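Local coordinates for protein polyhedrin (Antheraea mylitta cypovirus 4, PDB 5A9C) that probably packs into the crystalline polyhedra, the occlusion bodies of this insect cypovirus, here in a variant lacking the base domain, at residues 40-45 with 146-151. Numbering follows the deposited sequence.
Sequences VVVFAQ and VKVLAT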
loop_
_atom_site.group_PDB
_atom_site.type_symbol
_atom_site.label_atom_id
_atom_site.label_comp_id
_atom_site.label_asym_id
_atom_site.label_seq_id
_atom_site.Cartn_x
_atom_site.Cartn_y
_atom_site.Cartn_z
ATOM N N VAL A 40 11.220 -7.223 -9.746
ATOM C CA VAL A 40 11.561 -5.955 -10.369
ATOM C C VAL A 40 12.474 -5.189 -9.431
ATOM O O VAL A 40 12.197 -5.078 -8.236
ATOM C CB VAL A 40 10.306 -5.118 -10.677
ATOM C CG1 VAL A 40 10.696 -3.722 -11.145
ATOM C CG2 VAL A 40 9.464 -5.809 -11.733
ATOM N N VAL A 41 13.576 -4.685 -9.969
ATOM C CA VAL A 41 14.517 -3.927 -9.167
ATOM C C VAL A 41 14.817 -2.586 -9.813
ATOM O O VAL A 41 15.093 -2.506 -11.013
ATOM C CB VAL A 41 15.835 -4.692 -8.962
ATOM C CG1 VAL A 41 16.752 -3.918 -8.024
ATOM C CG2 VAL A 41 15.558 -6.094 -8.418
ATOM N N VAL A 42 14.753 -1.533 -9.007
ATOM C CA VAL A 42 15.129 -0.202 -9.450
ATOM C C VAL A 42 16.468 0.156 -8.814
ATOM O O VAL A 42 16.559 0.340 -7.598
ATOM C CB VAL A 42 14.070 0.844 -9.055
ATOM C CG1 VAL A 42 14.471 2.227 -9.562
ATOM C CG2 VAL A 42 12.702 0.447 -9.595
ATOM N N PHE A 43 17.510 0.231 -9.636
ATOM C CA PHE A 43 18.849 0.560 -9.158
ATOM C C PHE A 43 19.108 2.044 -9.352
ATOM O O PHE A 43 19.192 2.507 -10.485
ATOM C CB PHE A 43 19.911 -0.205 -9.953
ATOM C CG PHE A 43 19.880 -1.691 -9.765
ATOM C CD1 PHE A 43 20.503 -2.277 -8.676
ATOM C CD2 PHE A 43 19.265 -2.510 -10.701
ATOM C CE1 PHE A 43 20.496 -3.649 -8.512
ATOM C CE2 PHE A 43 19.253 -3.880 -10.543
ATOM C CZ PHE A 43 19.874 -4.452 -9.448
ATOM N N ALA A 44 19.245 2.785 -8.257
ATOM C CA ALA A 44 19.556 4.210 -8.338
ATOM C C ALA A 44 21.066 4.438 -8.312
ATOM O O ALA A 44 21.760 3.922 -7.437
ATOM C CB ALA A 44 18.882 4.973 -7.202
ATOM N N GLN A 45 21.566 5.205 -9.277
ATOM C CA GLN A 45 22.991 5.512 -9.365
ATOM C C GLN A 45 23.277 6.941 -8.914
ATOM O O GLN A 45 22.647 7.885 -9.388
ATOM C CB GLN A 45 23.491 5.329 -10.800
ATOM C CG GLN A 45 24.914 5.817 -11.021
ATOM C CD GLN A 45 25.266 5.968 -12.487
ATOM O OE1 GLN A 45 24.388 6.116 -13.336
ATOM N NE2 GLN A 45 26.557 5.931 -12.791
ATOM N N VAL A 146 9.887 8.359 -9.880
ATOM C CA VAL A 146 9.860 7.183 -10.740
ATOM C C VAL A 146 8.606 6.336 -10.535
ATOM O O VAL A 146 8.214 6.044 -9.407
ATOM C CB VAL A 146 11.105 6.301 -10.519
ATOM C CG1 VAL A 146 11.008 5.032 -11.350
ATOM C CG2 VAL A 146 12.378 7.078 -10.850
ATOM N N LYS A 147 7.983 5.945 -11.642
ATOM C CA LYS A 147 6.815 5.075 -11.619
ATOM C C LYS A 147 7.100 3.829 -12.437
ATOM O O LYS A 147 7.620 3.921 -13.549
ATOM C CB LYS A 147 5.597 5.797 -12.197
ATOM C CG LYS A 147 5.054 6.908 -11.324
ATOM C CD LYS A 147 4.083 7.791 -12.096
ATOM C CE LYS A 147 2.957 6.986 -12.730
ATOM N NZ LYS A 147 2.119 7.846 -13.617
ATOM N N VAL A 148 6.776 2.665 -11.884
ATOM C CA VAL A 148 6.960 1.411 -12.607
ATOM C C VAL A 148 5.700 0.558 -12.542
ATOM O O VAL A 148 5.049 0.472 -11.499
ATOM C CB VAL A 148 8.144 0.595 -12.051
ATOM C CG1 VAL A 148 8.339 -0.684 -12.861
ATOM C CG2 VAL A 148 9.417 1.431 -12.055
ATOM N N LEU A 149 5.358 -0.060 -13.667
ATOM C CA LEU A 149 4.267 -1.025 -13.719
ATOM C C LEU A 149 4.736 -2.329 -14.352
ATOM O O LEU A 149 5.307 -2.333 -15.441
ATOM C CB LEU A 149 3.087 -0.475 -14.519
ATOM C CG LEU A 149 1.987 -1.500 -14.817
ATOM C CD1 LEU A 149 1.322 -1.968 -13.534
ATOM C CD2 LEU A 149 0.953 -0.929 -15.772
ATOM N N ALA A 150 4.490 -3.436 -13.664
ATOM C CA ALA A 150 4.784 -4.754 -14.213
ATOM C C ALA A 150 3.660 -5.717 -13.856
ATOM O O ALA A 150 3.230 -5.779 -12.705
ATOM C CB ALA A 150 6.117 -5.265 -13.698
ATOM N N THR A 151 3.175 -6.457 -14.848
ATOM C CA THR A 151 2.074 -7.385 -14.627
ATOM C C THR A 151 2.388 -8.767 -15.181
ATOM O O THR A 151 3.101 -8.902 -16.177
ATOM C CB THR A 151 0.763 -6.874 -15.259
ATOM O OG1 THR A 151 0.979 -6.584 -16.646
ATOM C CG2 THR A 151 0.287 -5.610 -14.555
#
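Val-40 and Val-42 face Val-148 and Ala-150 in a buried, wholly apolar sheet-to-sheet contact inside the β-sandwich of the polyhedrin. Strand 38-45 belongs to the larger antiparallel sheet, between strands 51-58 and 81-87; strand 145-151 is the middle strand of the three-stranded sheet laid over it. The two segments run nearly antiparallel, at 161°, and their axes come no closer than 9.5 Å, so no backbone hydrogen bond joins them and methyl groups fill the gap. Val-148 sits between the two valines: its CG1 meets CG1 of Val-40 at 4.2 Å, while its CG2 turns to CG2 of Val-42, also at 4.2 Å. Leu-62, Val-64 and Leu-66 of strand 61-66, together with Phe-86 of strand 81-87, extend this hydrophobic layer. On the outer side of the small sheet, the ammonium group of Lys-147 forms a salt bridge with Glu-98 and a cation-pi contact with Trp-116. In Val-40, CG1 stands anti to the backbone N (chi1 172°), which places CG2 beside that N and directs it toward the C-terminal end of strand 145-151. There CG2 of Val-40 touches CB of Ala-150 at 3.9 Å.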